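Long-range contacts in aspartate semialdehyde dehydrogenase (Francisella tularensis subsp. tularensis, PDB 4WOJ), which probably catalyses the NADPH-dependent reductive dephosphorylation of L-aspartyl-4-phosphate to L-aspartate-semialdehyde, a shared step in lysine, methionine and threonine biosynthesis: residues Gly11-Arg16 with Asp73-Cys78; Pro38-Thr43 with Gly52-Tyr57; Asp62-Asp67 with Lys85-Lys90; Gln97-Asp102 with Lys134-Ser139; Gln124-Ile129 with Leu365-Ile370. All blocks are in the same frame, centred on the assembly; numbering follows the deposited sequence.

Contact 1 (Gly11-Arg16 with Asp73-Cys78); sequences GFIGWR and DILLSC
Gly11 and Ile13 exchange four backbone hydrogen bonds with Ile74, Leu76 and Cys78, the regular ladder of two parallel strands whose axes pass 4.7 Å apart. The fit is close along this ladder: Gly11 N meets Ile74 O at 2.8 Å, nearly straight at 168°. Leu75 CG is anti to its carbonyl carbon (chi1 -62°), which goes with CD2 lying 3.9 Å from Gly11 CA, beside a residue without a side chain. On the same face Ile13 CD1 reaches Leu75 CB at 4.1 Å, and Tyr83 and Leu91 of helix 81-93 close over them. On the other face the Phe12 ring meets Leu76, CD1 to CB 4.1 Å, beneath helix 18-30. Toward solvent the strands give way to partly exposed Gly14 and Cys78; at a positive phi of 99°, Gly14 still lies against its partner, its CA 3.7 Å from Cys78 C. Adjacent central parallel strands, covered by helices on both faces and followed by a glycine-containing turn, are typical of the dinucleotide-binding Rossmann fold.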
# COMPACT_ATOMS: atom_id res chain seq x y z
N GLY B 11 -25.95 28.35 3.31
CA GLY B 11 -26.41 27.28 4.18
C GLY B 11 -25.43 26.13 4.16
O GLY B 11 -24.84 25.84 3.13
N PHE B 12 -25.24 25.51 5.31
CA PHE B 12 -24.28 24.42 5.45
C PHE B 12 -24.96 23.12 5.88
O PHE B 12 -25.57 23.05 6.96
CB PHE B 12 -23.18 24.82 6.45
CG PHE B 12 -22.36 25.97 5.98
CD1 PHE B 12 -21.27 25.77 5.12
CD2 PHE B 12 -22.71 27.27 6.32
CE1 PHE B 12 -20.53 26.85 4.65
CE2 PHE B 12 -21.97 28.35 5.86
CZ PHE B 12 -20.88 28.15 5.01
N ILE B 13 -24.87 22.11 5.02
CA ILE B 13 -25.27 20.74 5.37
C ILE B 13 -24.03 19.83 5.43
O ILE B 13 -23.11 20.00 4.66
CB ILE B 13 -26.29 20.17 4.37
CG1 ILE B 13 -27.29 21.25 3.94
CG2 ILE B 13 -27.05 19.01 5.00
CD1 ILE B 13 -26.94 21.97 2.66
N GLY B 14 -23.99 18.89 6.36
CA GLY B 14 -22.85 17.96 6.48
C GLY B 14 -21.81 18.32 7.53
O GLY B 14 -20.84 17.57 7.72
N TRP B 15 -22.03 19.43 8.23
CA TRP B 15 -20.96 20.05 9.05
C TRP B 15 -20.55 19.28 10.30
O TRP B 15 -19.50 19.54 10.87
CB TRP B 15 -21.34 21.48 9.43
CG TRP B 15 -22.67 21.60 10.04
CD1 TRP B 15 -23.85 21.87 9.40
CD2 TRP B 15 -22.99 21.43 11.41
NE1 TRP B 15 -24.88 21.89 10.28
CE2 TRP B 15 -24.39 21.62 11.54
CE3 TRP B 15 -22.23 21.14 12.55
CZ2 TRP B 15 -25.03 21.54 12.76
CZ3 TRP B 15 -22.87 21.05 13.76
CH2 TRP B 15 -24.26 21.26 13.86
N ARG B 16 -21.37 18.31 10.71
CA ARG B 16 -21.12 17.56 11.93
C ARG B 16 -20.08 16.45 11.74
O ARG B 16 -19.40 16.06 12.69
CB ARG B 16 -22.42 16.94 12.42
CG ARG B 16 -22.69 17.22 13.90
CD ARG B 16 -23.93 16.46 14.37
NE ARG B 16 -25.19 17.17 14.11
CZ ARG B 16 -25.66 18.16 14.88
NH1 ARG B 16 -24.94 18.59 15.92
NH2 ARG B 16 -26.84 18.74 14.59
N ASP B 73 -28.80 31.56 -0.81
CA ASP B 73 -28.20 31.87 -2.08
C ASP B 73 -27.26 30.75 -2.57
O ASP B 73 -27.06 30.55 -3.79
CB ASP B 73 -27.42 33.16 -1.96
CG ASP B 73 -28.32 34.35 -1.75
OD1 ASP B 73 -29.01 34.71 -2.74
OD2 ASP B 73 -28.38 34.89 -0.60
N ILE B 74 -26.70 30.05 -1.59
CA ILE B 74 -25.70 29.04 -1.79
C ILE B 74 -25.85 28.00 -0.69
O ILE B 74 -25.94 28.33 0.49
CB ILE B 74 -24.27 29.62 -1.69
CG1 ILE B 74 -24.04 30.71 -2.74
CG2 ILE B 74 -23.22 28.51 -1.86
CD1 ILE B 74 -22.62 31.27 -2.74
N LEU B 75 -25.83 26.73 -1.09
CA LEU B 75 -25.83 25.63 -0.14
C LEU B 75 -24.58 24.79 -0.34
O LEU B 75 -24.13 24.60 -1.47
CB LEU B 75 -27.07 24.75 -0.34
CG LEU B 75 -28.41 25.47 -0.11
CD1 LEU B 75 -29.53 24.61 -0.63
CD2 LEU B 75 -28.61 25.78 1.38
N LEU B 76 -24.02 24.32 0.76
CA LEU B 76 -22.78 23.56 0.72
C LEU B 76 -22.92 22.27 1.53
O LEU B 76 -23.00 22.29 2.77
CB LEU B 76 -21.64 24.42 1.25
CG LEU B 76 -20.24 23.95 0.84
CD1 LEU B 76 -19.29 25.14 0.94
CD2 LEU B 76 -19.78 22.79 1.70
N SER B 77 -22.91 21.14 0.81
CA SER B 77 -23.21 19.84 1.44
C SER B 77 -21.98 18.95 1.55
O SER B 77 -21.29 18.72 0.57
CB SER B 77 -24.30 19.09 0.67
OG SER B 77 -24.62 17.88 1.34
N CYS B 78 -21.72 18.47 2.76
CA CYS B 78 -20.83 17.37 3.01
C CYS B 78 -21.66 16.17 3.47
O CYS B 78 -21.14 15.25 4.11
CB CYS B 78 -19.82 17.73 4.10
SG CYS B 78 -18.85 19.19 3.73

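Contact 2 (Pro38-Thr43 with Gly52-Tyr57); sequences PTFFST and GFMQQY
Met54 lies over one face of the Phe40 ring, its CG centred above the six carbons, 3.4 Å from the ring centroid and 1° off the normal. The two side chains cross at about a right angle, and the methionine chain, bent at chi2 (141°), carries SD on above the same face at a longer 4.6 Å from the Phe40 centroid, a Met-aromatic contact. The Tyr57 ring is turned 40° to that of Phe40 and approaches its edge, with Tyr57 CD2 3.4 Å from Phe40 CE2. Strand 36-42, carrying Pro38 and Phe40, belongs to the parallel sheet of the Rossmann-type domain, and the 3-10 turn of residues 53-57 folds back onto it. Pro38 lies over one face of the Tyr57 ring, displaced toward its CD1-CE1 side, its CG 3.6 Å from the centroid in a CH-pi contact; Gln56 CG lies over the opposite face, so the ring is held between the two. Phe12 and Trp15 extend the aromatic cluster beyond Phe40, and Phe33 meets Phe53 and Tyr57.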
# COMPACT_ATOMS: atom_id res chain seq x y z
N PRO B 38 -24.25 32.96 7.44
CA PRO B 38 -24.35 31.52 7.49
C PRO B 38 -25.64 31.04 8.10
O PRO B 38 -26.21 31.71 8.96
CB PRO B 38 -23.17 31.11 8.37
CG PRO B 38 -22.28 32.30 8.41
CD PRO B 38 -23.21 33.46 8.34
N THR B 39 -26.10 29.88 7.65
CA THR B 39 -27.19 29.18 8.28
C THR B 39 -26.82 27.71 8.32
O THR B 39 -26.34 27.18 7.33
CB THR B 39 -28.50 29.40 7.52
OG1 THR B 39 -28.83 30.79 7.56
CG2 THR B 39 -29.63 28.58 8.10
N PHE B 40 -27.07 27.07 9.44
CA PHE B 40 -26.58 25.74 9.68
C PHE B 40 -27.71 24.75 9.74
O PHE B 40 -28.54 24.79 10.64
CB PHE B 40 -25.73 25.73 10.96
CG PHE B 40 -24.38 26.34 10.76
CD1 PHE B 40 -23.36 25.61 10.17
CD2 PHE B 40 -24.17 27.68 11.03
CE1 PHE B 40 -22.13 26.18 9.93
CE2 PHE B 40 -22.94 28.26 10.77
CZ PHE B 40 -21.92 27.50 10.22
N PHE B 41 -27.73 23.83 8.77
CA PHE B 41 -28.81 22.87 8.62
C PHE B 41 -28.52 21.56 9.28
O PHE B 41 -27.37 21.15 9.46
CB PHE B 41 -29.11 22.64 7.16
CG PHE B 41 -29.79 23.79 6.53
CD1 PHE B 41 -29.07 24.77 5.90
CD2 PHE B 41 -31.18 23.90 6.59
CE1 PHE B 41 -29.71 25.84 5.30
CE2 PHE B 41 -31.83 24.97 6.00
CZ PHE B 41 -31.09 25.94 5.36
N SER B 42 -29.60 20.89 9.66
CA SER B 42 -29.46 19.73 10.51
C SER B 42 -30.58 18.77 10.25
O SER B 42 -31.59 19.11 9.63
CB SER B 42 -29.42 20.14 11.98
OG SER B 42 -28.70 19.20 12.74
N THR B 43 -30.36 17.55 10.71
CA THR B 43 -31.41 16.54 10.66
C THR B 43 -31.72 16.01 12.04
O THR B 43 -32.26 14.93 12.15
CB THR B 43 -31.01 15.36 9.76
OG1 THR B 43 -30.49 15.86 8.51
CG2 THR B 43 -32.21 14.44 9.50
N GLY B 52 -20.66 25.69 20.34
CA GLY B 52 -19.55 26.16 19.52
C GLY B 52 -19.91 27.43 18.77
O GLY B 52 -20.97 28.05 18.98
N PHE B 53 -19.04 27.82 17.85
CA PHE B 53 -19.19 29.10 17.20
C PHE B 53 -20.51 29.22 16.42
O PHE B 53 -21.07 30.32 16.34
CB PHE B 53 -18.00 29.40 16.30
CG PHE B 53 -18.08 28.72 14.97
CD1 PHE B 53 -17.73 27.39 14.86
CD2 PHE B 53 -18.50 29.41 13.85
CE1 PHE B 53 -17.80 26.74 13.64
CE2 PHE B 53 -18.57 28.77 12.63
CZ PHE B 53 -18.21 27.44 12.53
N MET B 54 -20.99 28.11 15.85
CA MET B 54 -22.25 28.11 15.09
C MET B 54 -23.36 28.79 15.84
O MET B 54 -24.30 29.32 15.24
CB MET B 54 -22.72 26.69 14.79
CG MET B 54 -22.07 26.01 13.60
SD MET B 54 -21.77 24.28 13.99
CE MET B 54 -20.51 24.50 15.25
N GLN B 55 -23.27 28.74 17.16
CA GLN B 55 -24.16 29.49 18.06
C GLN B 55 -24.50 30.91 17.59
O GLN B 55 -25.67 31.35 17.69
CB GLN B 55 -23.54 29.55 19.46
CG GLN B 55 -24.19 30.58 20.36
CD GLN B 55 -24.09 30.21 21.83
OE1 GLN B 55 -23.20 29.47 22.25
NE2 GLN B 55 -25.01 30.74 22.61
N GLN B 56 -23.50 31.63 17.09
CA GLN B 56 -23.65 33.05 16.73
C GLN B 56 -24.50 33.30 15.48
O GLN B 56 -24.85 34.43 15.17
CB GLN B 56 -22.27 33.73 16.62
CG GLN B 56 -21.62 33.68 15.24
CD GLN B 56 -20.25 34.32 15.23
OE1 GLN B 56 -19.25 33.64 15.26
NE2 GLN B 56 -20.22 35.64 15.20
N TYR B 57 -24.83 32.24 14.76
CA TYR B 57 -25.62 32.35 13.54
C TYR B 57 -27.06 31.93 13.80
O TYR B 57 -27.92 32.04 12.92
CB TYR B 57 -24.97 31.54 12.43
CG TYR B 57 -23.55 32.00 12.20
CD1 TYR B 57 -23.28 33.28 11.73
CD2 TYR B 57 -22.47 31.19 12.51
CE1 TYR B 57 -21.98 33.73 11.53
CE2 TYR B 57 -21.16 31.63 12.32
CZ TYR B 57 -20.92 32.91 11.84
OH TYR B 57 -19.63 33.35 11.68

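Contact 3 (Asp62-Asp67 with Lys85-Lys90); sequences DAYSID and KEIHHK
With CG1 anti to its carbonyl carbon (chi1 -59°) and a second turn of the same sense at chi2 (-61°), Ile66 brings CD1 toward the helix of residues 85-90, where it touches Lys90 CB at 3.9 Å and Lys90 CD at 4.0 Å. The two side chains cross at about a right angle, so a single methyl rests against the aliphatic part of the lysine. Ile87 lies farther off, its CG1 4.4 Å from Ile66 CD1. Tyr64 also nears Ile87, though the modelled approach is doubtful. Glu86 meets the edge of the phenol, its CG near the ring plane and 3.8 Å from Tyr64 CE1, with the carboxylate turned 83° to the ring. Helix 81-93 lies against the parallel sheet of the Rossmann-type domain, and residues 62-67 lead from strand 61-62, at one edge of the sheet, into the short helix 66-70. Two local motifs shape this link: an Asx turn, in which Tyr64 N donates to Asp62 OD1 at 3.1 Å from above the carboxylate plane, and the N-cap Ser65, whose OG accepts from Gln68 N. Tyr83, from the same helix as Ile87, meets the Tyr64 ring edge-to-face and bonds through its hydroxyl to Ala63 O.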
# COMPACT_ATOMS: atom_id res chain seq x y z
N ASP B 62 -33.88 22.97 9.34
CA ASP B 62 -34.14 21.58 8.91
C ASP B 62 -33.52 21.28 7.53
O ASP B 62 -33.80 21.96 6.54
CB ASP B 62 -35.67 21.35 8.88
CG ASP B 62 -36.08 19.92 8.51
OD1 ASP B 62 -35.24 18.99 8.38
OD2 ASP B 62 -37.31 19.73 8.35
N ALA B 63 -32.65 20.26 7.51
CA ALA B 63 -31.95 19.85 6.28
C ALA B 63 -32.93 19.49 5.18
O ALA B 63 -32.71 19.81 4.01
CB ALA B 63 -31.02 18.68 6.58
N TYR B 64 -34.01 18.83 5.56
CA TYR B 64 -35.03 18.34 4.62
C TYR B 64 -36.15 19.33 4.33
O TYR B 64 -36.99 19.09 3.46
CB TYR B 64 -35.60 17.00 5.11
CG TYR B 64 -34.55 15.92 5.07
CD1 TYR B 64 -34.22 15.29 3.87
CD2 TYR B 64 -33.84 15.58 6.22
CE1 TYR B 64 -33.22 14.33 3.83
CE2 TYR B 64 -32.86 14.61 6.19
CZ TYR B 64 -32.55 13.99 5.00
OH TYR B 64 -31.55 13.03 4.99
N SER B 65 -36.18 20.44 5.05
CA SER B 65 -37.18 21.46 4.74
C SER B 65 -36.76 22.15 3.47
O SER B 65 -35.72 22.81 3.43
CB SER B 65 -37.35 22.49 5.84
OG SER B 65 -37.92 23.67 5.29
N ILE B 66 -37.61 22.02 2.46
CA ILE B 66 -37.35 22.57 1.12
C ILE B 66 -37.55 24.09 1.06
O ILE B 66 -37.02 24.75 0.16
CB ILE B 66 -38.28 21.91 0.08
CG1 ILE B 66 -38.04 20.39 0.05
CG2 ILE B 66 -38.08 22.53 -1.30
CD1 ILE B 66 -36.62 19.98 -0.33
N ASP B 67 -38.33 24.63 1.98
CA ASP B 67 -38.60 26.07 1.98
C ASP B 67 -37.40 26.81 2.52
O ASP B 67 -36.97 27.80 1.96
CB ASP B 67 -39.84 26.41 2.82
CG ASP B 67 -41.12 26.40 2.01
OD1 ASP B 67 -41.27 25.51 1.13
OD2 ASP B 67 -41.98 27.28 2.25
N LYS B 85 -29.26 13.00 -3.38
CA LYS B 85 -30.27 12.30 -4.16
C LYS B 85 -31.69 12.61 -3.74
O LYS B 85 -32.56 12.79 -4.58
CB LYS B 85 -30.05 10.81 -4.09
CG LYS B 85 -29.43 10.31 -5.37
CD LYS B 85 -29.54 8.80 -5.46
CE LYS B 85 -28.19 8.14 -5.21
NZ LYS B 85 -28.30 6.99 -4.27
N GLU B 86 -31.91 12.70 -2.45
CA GLU B 86 -33.22 13.03 -1.95
C GLU B 86 -33.58 14.45 -2.36
O GLU B 86 -34.69 14.73 -2.75
CB GLU B 86 -33.21 12.92 -0.42
CG GLU B 86 -34.40 13.56 0.30
CD GLU B 86 -35.38 12.52 0.78
OE1 GLU B 86 -34.93 11.46 1.27
OE2 GLU B 86 -36.60 12.76 0.65
N ILE B 87 -32.61 15.34 -2.28
CA ILE B 87 -32.96 16.74 -2.08
C ILE B 87 -32.59 17.70 -3.16
O ILE B 87 -33.28 18.71 -3.31
CB ILE B 87 -32.37 17.28 -0.78
CG1 ILE B 87 -33.38 17.04 0.32
CG2 ILE B 87 -32.13 18.78 -0.87
CD1 ILE B 87 -32.76 16.86 1.67
N HIS B 88 -31.50 17.43 -3.86
CA HIS B 88 -31.05 18.38 -4.85
C HIS B 88 -32.09 18.57 -5.96
O HIS B 88 -32.36 19.70 -6.37
CB HIS B 88 -29.69 17.96 -5.40
CG HIS B 88 -29.24 18.75 -6.58
ND1 HIS B 88 -29.46 18.34 -7.87
CD2 HIS B 88 -28.55 19.92 -6.66
CE1 HIS B 88 -28.96 19.23 -8.71
NE2 HIS B 88 -28.41 20.20 -8.00
N HIS B 89 -32.69 17.47 -6.42
CA HIS B 89 -33.67 17.53 -7.51
C HIS B 89 -34.95 18.26 -7.10
O HIS B 89 -35.50 19.04 -7.89
CB HIS B 89 -34.00 16.14 -8.05
CG HIS B 89 -34.75 15.27 -7.09
ND1 HIS B 89 -34.14 14.60 -6.05
CD2 HIS B 89 -36.07 14.98 -7.01
CE1 HIS B 89 -35.06 13.92 -5.38
NE2 HIS B 89 -36.23 14.14 -5.94
N LYS B 90 -35.40 18.02 -5.87
CA LYS B 90 -36.56 18.75 -5.30
C LYS B 90 -36.39 20.27 -5.31
O LYS B 90 -37.36 21.00 -5.56
CB LYS B 90 -36.81 18.32 -3.85
CG LYS B 90 -37.37 16.91 -3.69
CD LYS B 90 -37.72 16.65 -2.23
CE LYS B 90 -37.66 15.17 -1.85
NZ LYS B 90 -38.17 14.22 -2.87

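Contact 4 (Gln97-Asp102 with Lys134-Ser139); sequences QGFWID and KDFIGS
Trp100 and Asp102 make four backbone hydrogen bonds with Lys134, Phe136 and Gly138, pairing two strands that run parallel within 8°. The bond from Phe136 N to Trp100 O, 2.9 Å, is nearly straight at 177°. CA-H...O contacts fill in between, among them Ile101 CA to Phe136 O at 3.1 Å. Polar side chains gather on the face of Trp100, Asp135 and Asp102. Trp100 CG is anti to the backbone N (chi1 176°), which goes with NE1 reaching Asp102 OD2 at 3.0 Å, from above the carboxylate plane; that oxygen also bonds Thr84. Asp135 OD1 has Arg92, in a salt bridge, and His88 as partners; both would be expected to favour the ionised carboxylate. Apolar contacts fall on both faces. Phe99 and Phe136 point the same way, with Phe136 CE1 at the edge of the Phe99 ring, 3.8 Å from CD2; Lys134 lays CD over one face of that ring, off centre. Beside the polar group Ile137 CD1 packs on Asp102 CB at 3.8 Å. Strand 135-138 leads on to Cys141, the probable acyl-thioester cysteine, its side chain about 9 Å from Gly138. Strand 74-77 flanks strand 99-102; helix 81-93 covers the tryptophan face, helices 118-130 and 354-369 that of Ile101 and Phe136.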
# COMPACT_ATOMS: atom_id res chain seq x y z
N GLN B 97 -32.68 28.60 -8.01
CA GLN B 97 -31.54 28.75 -8.93
C GLN B 97 -30.20 29.17 -8.29
O GLN B 97 -29.35 29.80 -8.94
CB GLN B 97 -31.86 29.76 -10.02
CG GLN B 97 -32.87 29.28 -11.03
CD GLN B 97 -33.46 30.45 -11.78
OE1 GLN B 97 -32.75 31.42 -12.06
NE2 GLN B 97 -34.76 30.41 -12.05
N GLY B 98 -30.00 28.78 -7.04
CA GLY B 98 -28.77 29.08 -6.35
C GLY B 98 -27.67 28.05 -6.57
O GLY B 98 -27.88 27.00 -7.19
N PHE B 99 -26.49 28.36 -6.04
CA PHE B 99 -25.32 27.50 -6.18
C PHE B 99 -25.31 26.35 -5.21
O PHE B 99 -25.49 26.51 -4.01
CB PHE B 99 -24.04 28.30 -6.00
CG PHE B 99 -23.86 29.39 -7.00
CD1 PHE B 99 -24.35 30.66 -6.75
CD2 PHE B 99 -23.13 29.16 -8.14
CE1 PHE B 99 -24.15 31.69 -7.65
CE2 PHE B 99 -22.92 30.17 -9.04
CZ PHE B 99 -23.42 31.44 -8.80
N TRP B 100 -25.09 25.17 -5.77
CA TRP B 100 -25.01 23.94 -5.00
C TRP B 100 -23.56 23.49 -5.09
O TRP B 100 -23.07 23.11 -6.16
CB TRP B 100 -25.95 22.91 -5.62
CG TRP B 100 -25.90 21.58 -5.00
CD1 TRP B 100 -25.13 20.54 -5.39
CD2 TRP B 100 -26.69 21.10 -3.91
NE1 TRP B 100 -25.37 19.45 -4.60
CE2 TRP B 100 -26.34 19.76 -3.69
CE3 TRP B 100 -27.68 21.68 -3.10
CZ2 TRP B 100 -26.92 18.99 -2.67
CZ3 TRP B 100 -28.27 20.90 -2.10
CH2 TRP B 100 -27.88 19.58 -1.89
N ILE B 101 -22.87 23.56 -3.96
CA ILE B 101 -21.50 23.08 -3.85
C ILE B 101 -21.60 21.77 -3.08
O ILE B 101 -22.19 21.72 -2.01
CB ILE B 101 -20.58 24.10 -3.14
CG1 ILE B 101 -20.47 25.38 -3.96
CG2 ILE B 101 -19.19 23.54 -2.95
CD1 ILE B 101 -20.13 26.61 -3.13
N ASP B 102 -21.03 20.70 -3.62
CA ASP B 102 -21.22 19.38 -3.04
C ASP B 102 -19.96 18.54 -3.02
O ASP B 102 -19.20 18.52 -4.01
CB ASP B 102 -22.24 18.64 -3.89
CG ASP B 102 -22.89 17.45 -3.16
OD1 ASP B 102 -22.35 16.99 -2.11
OD2 ASP B 102 -23.94 16.99 -3.68
N LYS B 134 -24.61 26.43 -12.06
CA LYS B 134 -24.86 26.52 -10.62
C LYS B 134 -24.38 25.32 -9.79
O LYS B 134 -24.53 25.33 -8.54
CB LYS B 134 -26.36 26.72 -10.36
CG LYS B 134 -27.03 27.78 -11.22
CD LYS B 134 -26.70 29.19 -10.76
CE LYS B 134 -26.75 30.18 -11.91
NZ LYS B 134 -25.97 31.41 -11.63
N ASP B 135 -23.85 24.28 -10.43
CA ASP B 135 -23.47 23.05 -9.71
C ASP B 135 -21.97 22.78 -9.74
O ASP B 135 -21.37 22.53 -10.79
CB ASP B 135 -24.20 21.83 -10.27
CG ASP B 135 -25.68 21.80 -9.88
OD1 ASP B 135 -26.02 22.27 -8.75
OD2 ASP B 135 -26.50 21.29 -10.68
N PHE B 136 -21.38 22.80 -8.55
CA PHE B 136 -19.93 22.72 -8.39
C PHE B 136 -19.59 21.65 -7.39
O PHE B 136 -19.88 21.76 -6.19
CB PHE B 136 -19.38 24.08 -7.98
CG PHE B 136 -19.59 25.14 -9.03
CD1 PHE B 136 -20.80 25.79 -9.14
CD2 PHE B 136 -18.60 25.45 -9.93
CE1 PHE B 136 -21.02 26.73 -10.12
CE2 PHE B 136 -18.80 26.40 -10.91
CZ PHE B 136 -20.02 27.04 -11.01
N ILE B 137 -18.96 20.59 -7.90
CA ILE B 137 -18.79 19.35 -7.17
C ILE B 137 -17.31 19.01 -6.97
O ILE B 137 -16.50 19.14 -7.89
CB ILE B 137 -19.43 18.18 -7.90
CG1 ILE B 137 -20.73 18.59 -8.59
CG2 ILE B 137 -19.70 17.06 -6.93
CD1 ILE B 137 -21.81 19.13 -7.67
N GLY B 138 -16.97 18.61 -5.74
CA GLY B 138 -15.60 18.21 -5.40
C GLY B 138 -15.35 16.85 -6.01
O GLY B 138 -16.28 16.02 -6.08
N SER B 139 -14.13 16.63 -6.48
CA SER B 139 -13.79 15.35 -7.13
C SER B 139 -13.42 14.35 -6.07
O SER B 139 -13.36 14.68 -4.88
CB SER B 139 -12.64 15.49 -8.13
OG SER B 139 -11.44 15.92 -7.50

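Contact 5 (Gln124-Ile129 with Leu365-Ile370); sequences QIINAI and LNIIKI
The segments 124-129 and 365-369, of helices 118-130 and 354-369, pass each other at 45°, their axes 10.7 Å apart at closest approach. Both belong to the helical layer on one face of the Rossmann-type sheet, and the pairing brings the C-terminal helix of the chain, 236 residues on, back beside the nucleotide-binding domain. Isoleucines alone make the contact, and no hydrogen bond crosses it. Ile367 holds CG2 anti to its backbone N (chi1 -67° for CG1), and this one methyl faces three side chains of the other helix: it lies 4.0 Å from Ile125 CG2, 4.2 Å from Ile126 CG1 and 3.7 Å from Ile129 CD1, the Ile367 side chain crossing each at about a right angle. Ile126 is at the exposed margin, whereas Ile125 is buried toward the sheet, where it packs on Phe136. Ile368, also buried, is the second residue of the C-terminal helix to take part, and it packs on Phe99, Ile101 and Phe136 of the strands below as well. Ile129, one helical turn after Ile125, touches both partners. Its chain is extended at chi2 (166°), which carries the end methyl between Ile367 and Ile368, with CD1 3.6 Å from Ile368 CG1.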
# COMPACT_ATOMS: atom_id res chain seq x y z
N GLN B 124 -11.95 27.77 -15.44
CA GLN B 124 -13.15 27.11 -15.89
C GLN B 124 -14.25 27.28 -14.94
O GLN B 124 -15.40 27.30 -15.35
CB GLN B 124 -12.95 25.61 -16.01
CG GLN B 124 -11.98 25.16 -17.13
CD GLN B 124 -11.94 23.64 -17.18
OE1 GLN B 124 -13.00 22.96 -17.29
NE2 GLN B 124 -10.72 23.08 -17.04
N ILE B 125 -13.93 27.31 -13.64
CA ILE B 125 -14.96 27.56 -12.65
C ILE B 125 -15.56 28.92 -12.98
O ILE B 125 -16.77 29.10 -13.04
CB ILE B 125 -14.40 27.50 -11.21
CG1 ILE B 125 -14.08 26.06 -10.82
CG2 ILE B 125 -15.41 28.00 -10.20
CD1 ILE B 125 -12.82 25.92 -10.00
N ILE B 126 -14.70 29.87 -13.24
CA ILE B 126 -15.14 31.22 -13.53
C ILE B 126 -16.01 31.25 -14.77
O ILE B 126 -17.03 31.93 -14.80
CB ILE B 126 -13.94 32.16 -13.67
CG1 ILE B 126 -13.52 32.60 -12.27
CG2 ILE B 126 -14.30 33.39 -14.46
CD1 ILE B 126 -12.16 33.27 -12.25
N ASN B 127 -15.61 30.51 -15.79
CA ASN B 127 -16.37 30.46 -17.03
C ASN B 127 -17.76 29.85 -16.83
O ASN B 127 -18.71 30.22 -17.49
CB ASN B 127 -15.63 29.62 -18.06
CG ASN B 127 -16.19 29.78 -19.44
OD1 ASN B 127 -16.81 30.79 -19.76
ND2 ASN B 127 -15.99 28.79 -20.27
N ALA B 128 -17.84 28.91 -15.89
CA ALA B 128 -19.07 28.20 -15.61
C ALA B 128 -20.05 29.10 -14.85
O ALA B 128 -21.24 29.18 -15.19
CB ALA B 128 -18.77 26.93 -14.80
N ILE B 129 -19.56 29.73 -13.79
CA ILE B 129 -20.35 30.67 -13.01
C ILE B 129 -20.88 31.71 -13.98
O ILE B 129 -22.07 31.97 -14.05
CB ILE B 129 -19.52 31.38 -11.92
CG1 ILE B 129 -18.97 30.37 -10.89
CG2 ILE B 129 -20.37 32.42 -11.19
CD1 ILE B 129 -17.88 30.90 -9.98
N LEU B 365 -16.35 28.08 -2.95
CA LEU B 365 -17.25 28.99 -2.25
C LEU B 365 -16.77 30.42 -2.35
O LEU B 365 -17.55 31.32 -2.66
CB LEU B 365 -17.36 28.60 -0.78
CG LEU B 365 -18.20 29.53 0.09
CD1 LEU B 365 -19.64 29.62 -0.39
CD2 LEU B 365 -18.16 29.10 1.56
N ASN B 366 -15.47 30.61 -2.12
CA ASN B 366 -14.84 31.92 -2.20
C ASN B 366 -14.87 32.57 -3.55
O ASN B 366 -14.97 33.80 -3.65
CB ASN B 366 -13.41 31.86 -1.73
CG ASN B 366 -13.31 31.79 -0.22
OD1 ASN B 366 -14.23 32.14 0.49
ND2 ASN B 366 -12.20 31.29 0.27
N ILE B 367 -14.75 31.75 -4.59
CA ILE B 367 -14.81 32.22 -5.97
C ILE B 367 -16.23 32.65 -6.30
O ILE B 367 -16.45 33.68 -6.90
CB ILE B 367 -14.34 31.12 -6.93
CG1 ILE B 367 -12.84 30.86 -6.71
CG2 ILE B 367 -14.54 31.51 -8.39
CD1 ILE B 367 -12.35 29.55 -7.30
N ILE B 368 -17.21 31.89 -5.85
CA ILE B 368 -18.59 32.26 -6.01
C ILE B 368 -18.98 33.51 -5.18
O ILE B 368 -19.70 34.37 -5.66
CB ILE B 368 -19.48 31.06 -5.67
CG1 ILE B 368 -19.29 30.00 -6.77
CG2 ILE B 368 -20.95 31.46 -5.56
CD1 ILE B 368 -19.54 28.57 -6.33
N LYS B 369 -18.52 33.64 -3.95
CA LYS B 369 -18.96 34.80 -3.18
C LYS B 369 -18.33 36.10 -3.69
O LYS B 369 -18.86 37.18 -3.44
CB LYS B 369 -18.84 34.59 -1.68
CG LYS B 369 -17.47 34.51 -1.05
CD LYS B 369 -17.72 34.32 0.45
CE LYS B 369 -16.53 33.77 1.21
NZ LYS B 369 -15.53 34.80 1.55
N ILE B 370 -17.25 35.98 -4.47
CA ILE B 370 -16.54 37.15 -4.99
C ILE B 370 -17.26 37.63 -6.23
O ILE B 370 -18.30 38.27 -6.12
CB ILE B 370 -15.05 36.84 -5.32

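In the fold
Contacts 1 and 4 are the buried core: each pairs neighbouring parallel strands through backbone hydrogen bonds, and they join where Leu75 N and Ser77 N bond to Phe99 O and Ile101 O. Contacts 2, 3 and 5 are only partly buried and rely on side chains, with no hydrogen bond between their segments. Contact 2 is aromatic and reaches the sheet of contact 1 one strand farther out, where Trp15 NE1 bonds Phe41 O. Contacts 3 and 5, their centres about 23 Å apart, do not touch; their helices pack on opposite faces of the sheet. Contact 3 meets contact 4 through polar His88 and Asp135, whereas contact 5 meets it through isoleucines on Phe99 and Phe136.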